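Local coordinates for predicted component of a thermophile-specific DNA repair system, contains a RAMP domain (Methanopyrus kandleri, PDB 4N0L), which probably binds CRISPR RNA as the Csm3 backbone subunit of a type III-A interference complex, and may have the endonuclease activity assigned to its family, at residues Lys55-Glu63 against Cys115-Ser123; Ile31-Ile39 against Ile257-Tyr265. All coordinates share one frame; numbering follows the deposited sequence.

Contact 1: Lys55-Glu63 against Cys115-Ser123; sequences KGRARALFE and CPVCRIFGS. With ZN (zinc ion), chain C.
Phe121, the last residue of the short helix 116-121, whose N-terminal end carries two cysteines of the zinc site, sets its ring, knob into hole, among Lys55, Ala58, Arg59 and Phe62 of the nearly antiparallel 55-63 in helix 51-69. Arg59 CA stands over the ring centre, 4.1 Å from the centroid, in a CH-pi contact, while Ile120 CG2 lies over the opposite face. Phe62 meets Phe121 obliquely, planes at 43°, and Val117 CG2 lies 3.6 Å from Phe62 CE2; Pro116 CB comes to the edge of the Phe62 ring. With CG pointing away from the backbone N (chi1 -171°), the Arg59 chain runs extended past Phe121 CB, and its guanidinium arrives with Val117 CG1 over one face. Arg59 NH2 forms a salt bridge with Glu63 OE1 at 3.0 Å. Both residues also bond to the backbone of His86, a zinc ligand, so this pair probably steadies the metal site from the second shell. Cys115, at the N-cap, and Cys118 each bind zinc through SG at 2.3 Å, with His86 and Cys88 completing the site. Past the helix end, Gly122 O accepts Arg59 NH1 in the guanidinium plane, 3.1 Å away and nearly straight at 167°.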
# COMPACT_ATOMS: atom_id res chain seq x y z
N LYS A 55 -0.71 -2.05 4.82
CA LYS A 55 -1.00 -0.74 4.25
C LYS A 55 -0.22 0.36 4.98
O LYS A 55 0.44 1.18 4.35
CB LYS A 55 -2.50 -0.47 4.30
CG LYS A 55 -2.97 0.74 3.51
CD LYS A 55 -4.10 1.43 4.25
CE LYS A 55 -4.46 2.76 3.63
NZ LYS A 55 -5.38 3.51 4.51
N GLY A 56 -0.30 0.35 6.31
CA GLY A 56 0.43 1.31 7.12
C GLY A 56 1.92 1.30 6.83
O GLY A 56 2.54 2.35 6.68
N ARG A 57 2.49 0.10 6.74
CA ARG A 57 3.92 -0.04 6.49
C ARG A 57 4.28 0.45 5.09
O ARG A 57 5.25 1.18 4.91
CB ARG A 57 4.34 -1.50 6.67
CG ARG A 57 5.82 -1.77 6.40
CD ARG A 57 6.72 -1.03 7.38
NE ARG A 57 8.12 -1.41 7.21
CZ ARG A 57 9.15 -0.70 7.64
NH1 ARG A 57 8.95 0.45 8.27
NH2 ARG A 57 10.39 -1.13 7.44
N ALA A 58 3.49 0.05 4.09
CA ALA A 58 3.69 0.50 2.72
C ALA A 58 3.59 2.02 2.62
O ALA A 58 4.37 2.65 1.89
CB ALA A 58 2.68 -0.16 1.79
N ARG A 59 2.64 2.61 3.34
CA ARG A 59 2.47 4.06 3.35
C ARG A 59 3.65 4.78 3.99
O ARG A 59 4.16 5.77 3.45
CB ARG A 59 1.19 4.44 4.09
CG ARG A 59 0.83 5.91 3.95
CD ARG A 59 -0.34 6.29 4.85
NE ARG A 59 -0.96 7.55 4.46
CZ ARG A 59 -0.39 8.75 4.60
NH1 ARG A 59 -1.04 9.84 4.21
NH2 ARG A 59 0.81 8.86 5.14
N ALA A 60 4.08 4.28 5.15
CA ALA A 60 5.18 4.87 5.90
C ALA A 60 6.48 4.89 5.10
O ALA A 60 7.26 5.84 5.19
CB ALA A 60 5.37 4.14 7.21
N LEU A 61 6.71 3.83 4.33
CA LEU A 61 7.93 3.73 3.53
C LEU A 61 7.84 4.53 2.23
O LEU A 61 8.82 5.16 1.82
CB LEU A 61 8.24 2.26 3.22
CG LEU A 61 8.48 1.36 4.43
CD1 LEU A 61 8.69 -0.08 3.99
CD2 LEU A 61 9.67 1.86 5.23
N PHE A 62 6.68 4.49 1.58
CA PHE A 62 6.49 5.24 0.35
C PHE A 62 6.60 6.75 0.56
O PHE A 62 7.20 7.45 -0.26
CB PHE A 62 5.14 4.93 -0.29
CG PHE A 62 4.86 5.72 -1.53
CD1 PHE A 62 5.57 5.48 -2.70
CD2 PHE A 62 3.92 6.74 -1.53
CE1 PHE A 62 5.33 6.22 -3.84
CE2 PHE A 62 3.67 7.48 -2.67
CZ PHE A 62 4.38 7.22 -3.83
N GLU A 63 6.00 7.25 1.63
CA GLU A 63 6.00 8.69 1.88
C GLU A 63 7.43 9.20 2.09
O GLU A 63 7.78 10.28 1.62
CB GLU A 63 5.09 9.05 3.07
CG GLU A 63 5.62 8.69 4.45
CD GLU A 63 4.63 9.05 5.55
OE1 GLU A 63 3.68 9.80 5.27
OE2 GLU A 63 4.81 8.58 6.69
N CYS A 115 -1.41 14.66 -4.70
CA CYS A 115 -0.43 13.97 -3.88
C CYS A 115 -0.60 12.46 -3.98
O CYS A 115 -1.63 11.92 -3.58
CB CYS A 115 -0.55 14.41 -2.42
SG CYS A 115 0.72 13.74 -1.31
N PRO A 116 0.42 11.77 -4.51
CA PRO A 116 0.41 10.31 -4.65
C PRO A 116 0.24 9.59 -3.32
O PRO A 116 -0.52 8.62 -3.24
CB PRO A 116 1.79 10.00 -5.25
CG PRO A 116 2.20 11.27 -5.91
CD PRO A 116 1.65 12.37 -5.06
N VAL A 117 0.95 10.05 -2.29
CA VAL A 117 0.86 9.46 -0.96
C VAL A 117 -0.58 9.44 -0.44
O VAL A 117 -1.11 8.38 -0.11
CB VAL A 117 1.73 10.23 0.06
CG1 VAL A 117 1.55 9.65 1.45
CG2 VAL A 117 3.19 10.19 -0.36
N CYS A 118 -1.19 10.61 -0.37
CA CYS A 118 -2.51 10.76 0.24
C CYS A 118 -3.65 10.24 -0.64
O CYS A 118 -4.62 9.69 -0.13
CB CYS A 118 -2.74 12.23 0.61
SG CYS A 118 -1.65 12.83 1.94
N ARG A 119 -3.54 10.42 -1.96
CA ARG A 119 -4.61 9.97 -2.85
C ARG A 119 -4.70 8.44 -2.91
O ARG A 119 -5.77 7.88 -3.13
CB ARG A 119 -4.42 10.55 -4.26
CG ARG A 119 -3.47 9.77 -5.15
CD ARG A 119 -2.99 10.58 -6.34
NE ARG A 119 -2.18 9.77 -7.25
CZ ARG A 119 -1.27 10.26 -8.09
NH1 ARG A 119 -1.05 11.57 -8.15
NH2 ARG A 119 -0.59 9.43 -8.87
N ILE A 120 -3.56 7.77 -2.71
CA ILE A 120 -3.50 6.31 -2.75
C ILE A 120 -3.76 5.69 -1.38
O ILE A 120 -4.58 4.78 -1.24
CB ILE A 120 -2.13 5.81 -3.27
CG1 ILE A 120 -1.95 6.17 -4.75
CG2 ILE A 120 -2.00 4.31 -3.09
CD1 ILE A 120 -0.54 5.97 -5.25
N PHE A 121 -3.04 6.17 -0.37
CA PHE A 121 -3.08 5.56 0.95
C PHE A 121 -3.99 6.31 1.93
O PHE A 121 -4.01 6.02 3.12
CB PHE A 121 -1.66 5.46 1.52
CG PHE A 121 -0.75 4.56 0.72
CD1 PHE A 121 -0.78 3.18 0.89
CD2 PHE A 121 0.14 5.10 -0.20
CE1 PHE A 121 0.06 2.36 0.15
CE2 PHE A 121 0.98 4.28 -0.94
CZ PHE A 121 0.94 2.91 -0.77
N GLY A 122 -4.73 7.29 1.41
CA GLY A 122 -5.70 8.00 2.23
C GLY A 122 -5.08 9.11 3.05
O GLY A 122 -3.85 9.18 3.19
N SER A 123 -5.93 9.97 3.59
CA SER A 123 -5.48 11.08 4.42
C SER A 123 -6.64 11.61 5.25
O SER A 123 -7.78 11.62 4.80
CB SER A 123 -4.88 12.20 3.56
OG SER A 123 -4.53 13.33 4.34
ZN ZN C . -0.26 14.25 0.74

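Contact 2: Ile31-Ile39 against Ile257-Tyr265; sequences IGGLDNPVI and IGHSTSRGY
Asp35 and His259 pair their backbones in a single antiparallel bridge of the hydrogen-bonded kind. Asp35 N donates to His259 O at 2.8 Å, and His259 N returns a bond to Asp35 O at 3.0 Å. The same Asp35 O also takes a CA-H...O contact from Gly258.

Side-chain polar bonds orient groups in both segments. His259 ND1 reaches Ser260 O at 2.9 Å, with that oxygen in the imidazole plane, which holds the ring's rotation. Asn36 OD1 accepts from Val38 N in an Asx turn, the donor standing above the amide carbonyl plane, while its ND2 bonds to the backbone oxygens of Arg21 and Gly23. A water donates both to Asp35 OD2 and to Ile257 O, linking the two segments beside the bridge.

Two CH-pi contacts flank the paired backbones. Asp35 CB lies over one face of the His259 ring, 3.9 Å from its centroid, with carboxylate and ring planes 71° apart. Leu34 extends away from its backbone N (chi1 -178°) and lays CD1 over a face of Tyr265, 4.0 Å from the ring centroid, whereas Asn36 OD1 meets that ring at its edge. The Tyr265 hydroxyl is bonded to Arg21 N.

Apolar contact continues at the other end, where Pro37 CG sits 3.7 Å from Ile257 CG1 and Val38 CG2 touches Ile257 CD1. Ile257 also packs on Leu54 of helix 51-69.

Strands 258-259 and 264-265, joined by backbone bonds between Gly258 and Tyr265, form a beta hairpin, and the irregular 31-39 loop adds an edge pairing to it within the RAMP-family region.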
# COMPACT_ATOMS: atom_id res chain seq x y z
N ILE A 31 9.67 0.71 25.17
CA ILE A 31 10.94 1.36 24.85
C ILE A 31 10.97 1.89 23.42
O ILE A 31 11.90 2.59 23.02
CB ILE A 31 12.13 0.41 25.08
CG1 ILE A 31 12.00 -0.84 24.22
CG2 ILE A 31 12.20 0.01 26.55
CD1 ILE A 31 13.13 -1.83 24.42
N GLY A 32 9.94 1.56 22.64
CA GLY A 32 9.87 2.00 21.26
C GLY A 32 10.78 1.24 20.31
O GLY A 32 11.34 1.81 19.38
N GLY A 33 10.92 -0.06 20.55
CA GLY A 33 11.84 -0.89 19.78
C GLY A 33 11.20 -1.63 18.62
O GLY A 33 10.87 -1.02 17.60
N LEU A 34 11.00 -2.93 18.78
CA LEU A 34 10.54 -3.80 17.70
C LEU A 34 9.09 -3.55 17.30
O LEU A 34 8.17 -3.74 18.09
CB LEU A 34 10.69 -5.28 18.10
CG LEU A 34 10.29 -6.34 17.07
CD1 LEU A 34 10.85 -6.00 15.69
CD2 LEU A 34 10.79 -7.71 17.50
N ASP A 35 8.90 -3.11 16.06
CA ASP A 35 7.57 -3.10 15.44
C ASP A 35 7.40 -4.35 14.58
O ASP A 35 8.01 -4.46 13.51
CB ASP A 35 7.38 -1.83 14.60
CG ASP A 35 6.14 -1.90 13.71
OD1 ASP A 35 5.11 -2.46 14.16
OD2 ASP A 35 6.20 -1.40 12.57
N ASN A 36 6.58 -5.29 15.04
CA ASN A 36 6.37 -6.54 14.30
C ASN A 36 4.89 -6.77 13.98
O ASN A 36 4.09 -7.03 14.87
CB ASN A 36 6.92 -7.73 15.07
CG ASN A 36 6.70 -9.06 14.36
OD1 ASN A 36 6.57 -9.10 13.13
ND2 ASN A 36 6.66 -10.15 15.12
N PRO A 37 4.53 -6.67 12.69
CA PRO A 37 3.14 -6.78 12.23
C PRO A 37 2.61 -8.21 12.26
O PRO A 37 1.39 -8.41 12.25
CB PRO A 37 3.21 -6.27 10.79
CG PRO A 37 4.59 -6.62 10.35
CD PRO A 37 5.46 -6.45 11.57
N VAL A 38 3.50 -9.19 12.30
CA VAL A 38 3.10 -10.59 12.36
C VAL A 38 2.53 -10.90 13.74
O VAL A 38 3.25 -10.88 14.74
CB VAL A 38 4.27 -11.54 12.06
CG1 VAL A 38 3.82 -12.99 12.18
CG2 VAL A 38 4.82 -11.26 10.67
N ILE A 39 1.24 -11.17 13.80
CA ILE A 39 0.56 -11.39 15.07
C ILE A 39 -0.31 -12.64 15.05
O ILE A 39 -0.58 -13.20 13.99
CB ILE A 39 -0.31 -10.18 15.47
CG1 ILE A 39 -1.41 -9.95 14.43
CG2 ILE A 39 0.54 -8.93 15.62
CD1 ILE A 39 -2.45 -8.93 14.85
N ILE A 257 8.56 -5.85 6.40
CA ILE A 257 7.18 -5.53 6.79
C ILE A 257 7.14 -4.89 8.16
O ILE A 257 6.15 -4.26 8.54
CB ILE A 257 6.27 -6.78 6.79
CG1 ILE A 257 6.89 -7.88 7.67
CG2 ILE A 257 6.05 -7.30 5.39
CD1 ILE A 257 6.06 -9.14 7.74
N GLY A 258 8.22 -5.07 8.92
CA GLY A 258 8.35 -4.47 10.23
C GLY A 258 9.76 -3.95 10.38
O GLY A 258 10.52 -3.91 9.41
N HIS A 259 10.13 -3.56 11.60
CA HIS A 259 11.47 -3.05 11.85
C HIS A 259 11.81 -3.10 13.33
O HIS A 259 10.94 -3.02 14.19
CB HIS A 259 11.61 -1.61 11.33
CG HIS A 259 10.74 -0.63 12.04
ND1 HIS A 259 11.13 -0.01 13.21
CD2 HIS A 259 9.51 -0.15 11.75
CE1 HIS A 259 10.17 0.81 13.61
NE2 HIS A 259 9.17 0.74 12.75
N SER A 260 13.10 -3.24 13.61
CA SER A 260 13.61 -3.02 14.95
C SER A 260 14.10 -1.58 15.04
O SER A 260 13.81 -0.78 14.16
CB SER A 260 14.74 -4.01 15.28
OG SER A 260 15.82 -3.88 14.38
N THR A 261 14.81 -1.25 16.11
CA THR A 261 15.43 0.06 16.22
C THR A 261 16.43 0.32 15.09
O THR A 261 16.45 1.40 14.50
CB THR A 261 16.14 0.23 17.58
OG1 THR A 261 15.24 -0.10 18.64
CG2 THR A 261 16.64 1.66 17.75
N SER A 262 17.23 -0.70 14.78
CA SER A 262 18.39 -0.52 13.91
C SER A 262 18.12 -0.85 12.44
O SER A 262 18.39 -0.03 11.56
CB SER A 262 19.55 -1.40 14.41
OG SER A 262 20.58 -1.50 13.44
N ARG A 263 17.58 -2.03 12.18
CA ARG A 263 17.36 -2.47 10.81
C ARG A 263 15.93 -2.97 10.61
O ARG A 263 15.14 -3.04 11.55
CB ARG A 263 18.36 -3.56 10.42
CG ARG A 263 18.29 -4.79 11.30
CD ARG A 263 19.57 -5.63 11.26
NE ARG A 263 19.65 -6.49 10.08
CZ ARG A 263 20.71 -6.58 9.28
NH1 ARG A 263 21.80 -5.86 9.53
NH2 ARG A 263 20.69 -7.39 8.23
N GLY A 264 15.61 -3.29 9.36
CA GLY A 264 14.31 -3.84 9.03
C GLY A 264 14.07 -5.19 9.67
O GLY A 264 15.01 -5.86 10.10
N TYR A 265 12.81 -5.59 9.72
CA TYR A 265 12.45 -6.86 10.33
C TYR A 265 11.35 -7.54 9.53
O TYR A 265 10.34 -6.92 9.19
CB TYR A 265 11.99 -6.65 11.78
CG TYR A 265 11.75 -7.92 12.55
CD1 TYR A 265 12.80 -8.58 13.17
CD2 TYR A 265 10.48 -8.47 12.65
CE1 TYR A 265 12.59 -9.75 13.88
CE2 TYR A 265 10.26 -9.64 13.35
CZ TYR A 265 11.32 -10.28 13.97
OH TYR A 265 11.10 -11.44 14.67
O HOH W 1 4.81 -2.68 10.51

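Overall arrangement
The centres of contacts 1 and 2 lie about 19 Å apart, and contact 1 is nested in sequence inside the long loop that contact 2 closes: 31-39, 55-63, 115-123, then 257-265. Helix 51-69 joins them. It carries the 55-63 side of contact 1, and its Arg57 packs directly on contact 2, with CG 3.3 Å from Ile257 O. Helix 238-255, which touches contact 1 through Ser248 and Asp241, leads along the chain into the hairpin of contact 2. Contact 1 is buried near the middle of the chain, whereas contact 2 is more peripheral. Helix 51-69 thus spans from the zinc-bearing helix 116-121 to the outlying hairpin, which it touches through Arg57 and Leu54.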